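Local coordinates for protein lectin (Pleurotus ostreatus, PDB 6T0Q) that binds calcium and galactose-type sugars such as N-acetylgalactosamine, probably through beta-sandwich domains related to carbohydrate-binding modules, at residues A[32-40]-A[144-153]; A[255-263]-A[344-352]. All blocks are in the same frame, centred on the assembly; numbering follows the deposited sequence.

Contact 1: A[32-40]-A[144-153]. Unlike the reference sequence in segment 32-40: Thr-32 (reference Ala).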
# COMPACT_ATOMS: atom_id res chain seq x y z
N THR A 32 -29.86 0.45 27.55
CA THR A 32 -29.71 -0.65 28.49
C THR A 32 -28.52 -0.47 29.42
O THR A 32 -28.23 -1.35 30.23
CB THR A 32 -29.58 -1.98 27.74
OG1 THR A 32 -28.36 -1.99 26.99
CG2 THR A 32 -30.76 -2.17 26.79
N SER A 33 -27.84 0.67 29.35
CA SER A 33 -26.62 0.84 30.13
C SER A 33 -26.93 1.38 31.52
O SER A 33 -28.00 1.94 31.77
CB SER A 33 -25.65 1.77 29.40
OG SER A 33 -24.43 1.87 30.11
N LYS A 34 -25.97 1.20 32.44
CA LYS A 34 -26.08 1.70 33.80
C LYS A 34 -24.94 2.65 34.14
O LYS A 34 -23.81 2.50 33.65
CB LYS A 34 -26.07 0.54 34.83
CG LYS A 34 -26.96 -0.67 34.50
CD LYS A 34 -28.43 -0.29 34.48
CE LYS A 34 -29.32 -1.49 34.17
NZ LYS A 34 -30.72 -1.06 33.85
N TRP A 35 -25.24 3.63 34.98
CA TRP A 35 -24.22 4.45 35.62
C TRP A 35 -23.54 3.64 36.72
O TRP A 35 -24.21 2.98 37.52
CB TRP A 35 -24.86 5.70 36.23
CG TRP A 35 -25.42 6.64 35.22
CD1 TRP A 35 -26.73 6.75 34.81
CD2 TRP A 35 -24.69 7.62 34.48
NE1 TRP A 35 -26.84 7.74 33.86
CE2 TRP A 35 -25.60 8.29 33.63
CE3 TRP A 35 -23.34 8.00 34.44
CZ2 TRP A 35 -25.21 9.31 32.76
CZ3 TRP A 35 -22.95 9.01 33.57
CH2 TRP A 35 -23.88 9.65 32.75
N ILE A 36 -22.21 3.70 36.80
CA ILE A 36 -21.52 3.02 37.89
C ILE A 36 -20.54 3.96 38.57
O ILE A 36 -20.01 4.90 37.97
CB ILE A 36 -20.79 1.73 37.44
CG1 ILE A 36 -19.72 2.05 36.39
CG2 ILE A 36 -21.80 0.70 36.95
CD1 ILE A 36 -18.94 0.80 35.93
N TRP A 37 -20.33 3.69 39.86
CA TRP A 37 -19.26 4.30 40.63
C TRP A 37 -18.84 3.27 41.67
O TRP A 37 -19.05 2.06 41.47
CB TRP A 37 -19.75 5.66 41.21
CG TRP A 37 -18.62 6.52 41.68
CD1 TRP A 37 -18.31 6.83 42.98
CD2 TRP A 37 -17.63 7.17 40.87
NE1 TRP A 37 -17.20 7.63 43.02
CE2 TRP A 37 -16.76 7.86 41.74
CE3 TRP A 37 -17.40 7.24 39.49
CZ2 TRP A 37 -15.67 8.62 41.28
CZ3 TRP A 37 -16.32 8.00 39.03
CH2 TRP A 37 -15.47 8.68 39.93
N THR A 38 -18.24 3.72 42.77
CA THR A 38 -17.66 2.82 43.76
C THR A 38 -18.62 2.41 44.86
O THR A 38 -18.42 1.37 45.49
CB THR A 38 -16.45 3.48 44.44
OG1 THR A 38 -16.86 4.69 45.08
CG2 THR A 38 -15.33 3.76 43.42
N GLY A 39 -19.63 3.22 45.16
CA GLY A 39 -20.43 2.96 46.33
C GLY A 39 -19.84 3.49 47.62
O GLY A 39 -20.36 3.18 48.70
N GLU A 40 -18.77 4.29 47.54
CA GLU A 40 -18.26 4.96 48.73
C GLU A 40 -19.36 5.75 49.43
O GLU A 40 -19.39 5.82 50.66
CB GLU A 40 -17.08 5.85 48.35
CG GLU A 40 -15.80 5.01 48.13
CD GLU A 40 -14.73 5.76 47.37
OE1 GLU A 40 -14.87 5.93 46.14
OE2 GLU A 40 -13.75 6.19 48.01
N VAL A 144 -22.49 -3.30 28.39
CA VAL A 144 -22.69 -2.06 29.12
C VAL A 144 -21.87 -2.05 30.40
O VAL A 144 -21.45 -3.08 30.91
CB VAL A 144 -24.18 -1.81 29.46
CG1 VAL A 144 -25.02 -1.73 28.19
CG2 VAL A 144 -24.71 -2.93 30.39
N THR A 145 -21.64 -0.84 30.92
CA THR A 145 -21.22 -0.69 32.31
C THR A 145 -22.34 -1.16 33.23
O THR A 145 -23.51 -0.79 33.04
CB THR A 145 -20.89 0.78 32.60
OG1 THR A 145 -21.90 1.61 32.01
CG2 THR A 145 -19.53 1.16 32.02
N ASP A 146 -22.00 -1.97 34.23
CA ASP A 146 -22.95 -2.38 35.25
C ASP A 146 -22.18 -2.96 36.44
O ASP A 146 -20.96 -2.81 36.54
CB ASP A 146 -23.99 -3.37 34.68
CG ASP A 146 -23.36 -4.67 34.16
OD1 ASP A 146 -22.20 -5.00 34.49
OD2 ASP A 146 -24.07 -5.37 33.41
N GLU A 147 -22.91 -3.64 37.34
CA GLU A 147 -22.30 -4.17 38.56
C GLU A 147 -21.35 -5.32 38.31
O GLU A 147 -20.69 -5.77 39.26
CB GLU A 147 -23.40 -4.61 39.55
CG GLU A 147 -24.14 -5.91 39.18
CD GLU A 147 -25.18 -5.72 38.07
OE1 GLU A 147 -25.33 -4.59 37.56
OE2 GLU A 147 -25.86 -6.71 37.72
N SER A 148 -21.23 -5.82 37.07
CA SER A 148 -20.22 -6.84 36.80
C SER A 148 -18.84 -6.24 36.56
O SER A 148 -17.86 -6.98 36.50
CB SER A 148 -20.63 -7.71 35.60
OG SER A 148 -20.61 -6.95 34.39
N TRP A 149 -18.73 -4.92 36.42
CA TRP A 149 -17.43 -4.28 36.31
C TRP A 149 -16.75 -4.27 37.67
O TRP A 149 -17.40 -4.28 38.71
CB TRP A 149 -17.58 -2.86 35.76
CG TRP A 149 -17.92 -2.83 34.29
CD1 TRP A 149 -18.95 -3.49 33.67
CD2 TRP A 149 -17.23 -2.10 33.26
NE1 TRP A 149 -18.93 -3.23 32.32
CE2 TRP A 149 -17.89 -2.38 32.04
CE3 TRP A 149 -16.10 -1.27 33.25
CZ2 TRP A 149 -17.47 -1.83 30.82
CZ3 TRP A 149 -15.68 -0.73 32.04
CH2 TRP A 149 -16.37 -1.01 30.84
N LYS A 150 -15.41 -4.26 37.66
CA LYS A 150 -14.63 -4.15 38.88
C LYS A 150 -14.16 -2.72 39.09
O LYS A 150 -13.94 -1.97 38.13
CB LYS A 150 -13.42 -5.10 38.84
CG LYS A 150 -13.78 -6.60 38.87
CD LYS A 150 -14.79 -6.89 39.98
CE LYS A 150 -14.86 -8.40 40.31
NZ LYS A 150 -13.59 -8.94 40.90
N THR A 151 -14.00 -2.34 40.36
CA THR A 151 -13.51 -1.01 40.70
C THR A 151 -12.63 -1.10 41.94
O THR A 151 -12.38 -2.19 42.46
CB THR A 151 -14.68 -0.03 40.92
OG1 THR A 151 -14.18 1.30 41.06
CG2 THR A 151 -15.46 -0.39 42.17
N LEU A 152 -12.15 0.05 42.40
CA LEU A 152 -11.46 0.15 43.68
C LEU A 152 -11.91 1.43 44.39
O LEU A 152 -12.22 2.43 43.74
CB LEU A 152 -9.93 0.20 43.54
CG LEU A 152 -9.14 -1.02 43.05
CD1 LEU A 152 -7.68 -0.61 42.93
CD2 LEU A 152 -9.29 -2.19 44.01
N ARG A 153 -11.92 1.39 45.72
CA ARG A 153 -12.16 2.60 46.50
C ARG A 153 -10.87 3.37 46.73
O ARG A 153 -10.52 3.70 47.86
CB ARG A 153 -12.81 2.24 47.84
CG ARG A 153 -14.14 1.54 47.73
CD ARG A 153 -14.78 1.40 49.10
NE ARG A 153 -16.12 0.82 49.02
CZ ARG A 153 -17.13 1.16 49.81
NH1 ARG A 153 -16.96 2.09 50.74
NH2 ARG A 153 -18.31 0.58 49.67
O HOH W 1 -19.99 2.39 51.39
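Along one margin of the N-terminal beta-sandwich, residues 32-40 run beside residues 144-153, and the two meet most closely where Lys-34 faces Thr-145. The hydroxyl of Thr-145 donates a short bond from OG1 to Lys-34 O (2.7 Å), reaching the carbonyl in its own plane. In return, Lys-34 N gives a longer, bent bond to Thr-145 O (3.2 Å, N-H...O 141°). The same OG1 also accepts from the backbone N of Ala-129, so two bonds fix the rotation of this buried hydroxyl. Beside it, the Val-144 isopropyl group packs through CG1 against Ser-33 CA, while Ser-33 OG bonds to the carbonyl of Ala-129.

Ile-36 supplies the apolar centre. With CG1 lying between the backbone N and the carbonyl carbon (chi1 60°), its CD1 touches both Thr-145 CB and Trp-149 CB, each at 3.9 Å, and its CG2 rests on the carbonyl of Asp-146. The Trp-149 indole turns back along its own segment, NE1 bonding to Val-144 O (2.9 Å), with Thr-145 CG2 over one ring face.

Farther on, Thr-38 CG2 packs against Leu-152 O (3.4 Å). Its OG1 accepts from Glu-40 N in an ST turn and donates to Glu-40 OE1 (2.6 Å). Arg-153 lays a face of its guanidinium over Gly-39 C and Glu-40 CA; its NH2 reaches water 1 (3.0 Å), which donates to Gly-39 O. The Glu-40 carboxylate instead makes its salt bridge to Arg-53.

Residues 144-153 thus cross from strand 140-144, at the edge of one sheet, to strand 150-151, at the edge of the other, while strand 34-37 covers this crossing and pairs antiparallel with strand 174-178.

Contact 2: A[255-263]-A[344-352]; sequences SSYTVADAY and WGAGMVIPS
Val-349 is gripped by the backbone of residues 258-260 from both of its polar ends. Val-349 N donates an almost straight bond to Thr-258 O (2.9 Å, N-H...O 171°), and Val-349 O accepts from Ala-260 N (2.9 Å). Thr-258 and Ala-260 flank Val-259, so this is a single parallel bridge between Val-259 and Val-349, whose side chains lie side by side and point the same way.

On the inner side, Met-348 folds under the turn. Its chain is bent at chi2 (77°) and again at chi3, which brings SD against Thr-258 C and CE to 3.2 Å from Tyr-257 O, while CG packs on Ala-260 CB. Pro-351 continues this apolar line, its CG 3.9 Å from Ala-262 CB. At the other end, the edge of the Trp-344 indole approaches the face of Tyr-257 in an offset edge-to-face pair, with ring centroids 5.5 Å apart and planes at 68°; CD1 of Trp-344 makes the approach to CD1 of Tyr-257 (3.7 Å).

Around this shell, Ser-256 OG accepts from both Thr-258 N and Val-259 N, holding the turn that presents Thr-258 O. Three waters span the segments: water 3 donates to Thr-258 O (2.7 Å) and Gly-347 O, water 4 to Ala-260 O and Val-349 O, and water 2 to Tyr-257 O and Trp-344 O. Trp-344 is itself placed by stacking on Trp-200 and by donating from NE1 to Asp-239 OD2.

Asp-239 is a ligand of the second calcium site, so Trp-344 is a second-shell residue there. Its bond would be expected to orient the carboxylate toward the ion, while backbone pairing, waters and apolar packing secure the C-terminal segment to the same domain.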
# COMPACT_ATOMS: atom_id res chain seq x y z
N SER A 255 -29.63 10.16 -1.74
CA SER A 255 -30.08 11.25 -2.60
C SER A 255 -30.60 12.43 -1.79
O SER A 255 -31.53 13.12 -2.21
CB SER A 255 -31.18 10.77 -3.57
OG SER A 255 -32.24 10.14 -2.88
N SER A 256 -29.99 12.69 -0.63
CA SER A 256 -30.42 13.78 0.23
C SER A 256 -29.21 14.60 0.65
O SER A 256 -28.18 14.03 1.04
CB SER A 256 -31.16 13.26 1.46
OG SER A 256 -31.49 14.35 2.31
N TYR A 257 -29.33 15.92 0.58
CA TYR A 257 -28.32 16.80 1.14
C TYR A 257 -28.76 17.38 2.48
O TYR A 257 -28.08 18.26 3.01
CB TYR A 257 -27.94 17.91 0.15
CG TYR A 257 -29.10 18.66 -0.48
CD1 TYR A 257 -29.61 19.81 0.10
CD2 TYR A 257 -29.66 18.24 -1.69
CE1 TYR A 257 -30.67 20.52 -0.48
CE2 TYR A 257 -30.72 18.93 -2.28
CZ TYR A 257 -31.21 20.07 -1.67
OH TYR A 257 -32.26 20.75 -2.26
N THR A 258 -29.87 16.91 3.03
CA THR A 258 -30.28 17.30 4.37
C THR A 258 -30.26 16.16 5.38
O THR A 258 -30.30 16.42 6.59
CB THR A 258 -31.69 17.91 4.35
OG1 THR A 258 -32.60 16.96 3.78
CG2 THR A 258 -31.71 19.20 3.51
N VAL A 259 -30.21 14.92 4.91
CA VAL A 259 -30.14 13.75 5.79
C VAL A 259 -28.95 12.92 5.33
O VAL A 259 -28.99 12.34 4.23
CB VAL A 259 -31.44 12.94 5.76
CG1 VAL A 259 -31.31 11.69 6.65
CG2 VAL A 259 -32.63 13.81 6.21
N ALA A 260 -27.90 12.87 6.15
CA ALA A 260 -26.69 12.13 5.79
C ALA A 260 -26.86 10.63 6.05
O ALA A 260 -27.67 10.21 6.88
CB ALA A 260 -25.48 12.65 6.58
N ASP A 261 -26.08 9.84 5.33
CA ASP A 261 -26.07 8.38 5.48
C ASP A 261 -24.77 7.93 6.13
O ASP A 261 -23.71 8.47 5.84
CB ASP A 261 -26.23 7.70 4.13
CG ASP A 261 -27.46 8.18 3.40
OD1 ASP A 261 -28.53 8.24 4.05
OD2 ASP A 261 -27.36 8.55 2.20
N ALA A 262 -24.86 6.91 6.99
CA ALA A 262 -23.70 6.33 7.65
C ALA A 262 -23.61 4.84 7.34
O ALA A 262 -24.63 4.15 7.28
CB ALA A 262 -23.73 6.55 9.17
N TYR A 263 -22.38 4.36 7.15
CA TYR A 263 -22.11 2.98 6.78
C TYR A 263 -20.97 2.42 7.62
O TYR A 263 -20.05 3.15 8.01
CB TYR A 263 -21.73 2.85 5.30
CG TYR A 263 -22.77 3.41 4.37
CD1 TYR A 263 -23.84 2.62 3.95
CD2 TYR A 263 -22.68 4.71 3.90
CE1 TYR A 263 -24.81 3.13 3.09
CE2 TYR A 263 -23.64 5.23 3.03
CZ TYR A 263 -24.70 4.43 2.63
OH TYR A 263 -25.65 4.93 1.78
N TRP A 344 -26.25 24.89 1.85
CA TRP A 344 -26.69 23.74 2.64
C TRP A 344 -26.76 24.05 4.13
O TRP A 344 -27.60 23.47 4.84
CB TRP A 344 -25.77 22.56 2.38
CG TRP A 344 -25.60 22.34 0.90
CD1 TRP A 344 -26.55 21.85 0.03
CD2 TRP A 344 -24.45 22.63 0.10
NE1 TRP A 344 -26.04 21.81 -1.25
CE2 TRP A 344 -24.76 22.28 -1.23
CE3 TRP A 344 -23.18 23.15 0.39
CZ2 TRP A 344 -23.84 22.44 -2.28
CZ3 TRP A 344 -22.26 23.29 -0.65
CH2 TRP A 344 -22.60 22.93 -1.97
N GLY A 345 -25.91 24.94 4.64
CA GLY A 345 -26.00 25.25 6.06
C GLY A 345 -25.44 24.15 6.95
O GLY A 345 -24.81 23.19 6.50
N ALA A 346 -25.70 24.30 8.24
CA ALA A 346 -25.14 23.40 9.25
C ALA A 346 -26.16 22.41 9.82
O ALA A 346 -25.81 21.67 10.75
CB ALA A 346 -24.53 24.22 10.40
N GLY A 347 -27.39 22.39 9.30
CA GLY A 347 -28.46 21.59 9.88
C GLY A 347 -28.55 20.13 9.47
O GLY A 347 -29.54 19.48 9.79
N MET A 348 -27.55 19.58 8.77
CA MET A 348 -27.57 18.17 8.36
C MET A 348 -28.03 17.24 9.48
O MET A 348 -27.49 17.27 10.59
CB MET A 348 -26.18 17.75 7.89
CG MET A 348 -26.14 16.35 7.25
SD MET A 348 -26.80 16.37 5.56
CE MET A 348 -25.51 17.33 4.73
N VAL A 349 -29.02 16.40 9.18
CA VAL A 349 -29.40 15.34 10.11
C VAL A 349 -28.37 14.21 10.01
O VAL A 349 -28.22 13.58 8.95
CB VAL A 349 -30.81 14.83 9.81
CG1 VAL A 349 -31.14 13.66 10.75
CG2 VAL A 349 -31.84 15.96 9.96
N ILE A 350 -27.66 13.95 11.10
CA ILE A 350 -26.61 12.94 11.15
C ILE A 350 -27.09 11.78 12.03
O ILE A 350 -27.63 12.03 13.11
CB ILE A 350 -25.31 13.53 11.71
CG1 ILE A 350 -24.82 14.69 10.82
CG2 ILE A 350 -24.24 12.43 11.85
CD1 ILE A 350 -23.71 15.54 11.45
N PRO A 351 -26.89 10.52 11.62
CA PRO A 351 -27.28 9.40 12.49
C PRO A 351 -26.55 9.45 13.82
O PRO A 351 -25.40 9.86 13.92
CB PRO A 351 -26.86 8.16 11.68
CG PRO A 351 -26.84 8.63 10.24
CD PRO A 351 -26.34 10.06 10.33
N SER A 352 -27.26 9.02 14.87
CA SER A 352 -26.68 8.94 16.20
C SER A 352 -25.59 7.87 16.26
O SER A 352 -25.68 6.83 15.61
CB SER A 352 -27.76 8.61 17.23
OG SER A 352 -28.77 9.59 17.21
O HOH W 2 -28.08 20.24 4.87
O HOH W 3 -31.22 18.77 7.63
O HOH W 4 -29.07 10.99 8.95

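In the fold
Both contacts tie segments at the margins of beta-sandwiches, but in different parts of the chain: contact 1 closes before contact 2 opens, and their centres lie 35 Å apart, with nearest atoms about 13 Å apart. Contact 1 is partly buried, covers more surface and centres on an isoleucine and a threonine hydroxyl held by two hydrogen bonds, turning to charged side chains at its outer end. Contact 2 is a surface contact, built from main-chain pairing, three bridging waters and a methionine. Both lie near a calcium site, though differently: Trp-37, on strand 34-37, turns away from contact 1 toward Asn-118 of the first site, whereas Trp-344, itself part of contact 2, bonds a ligand of the second.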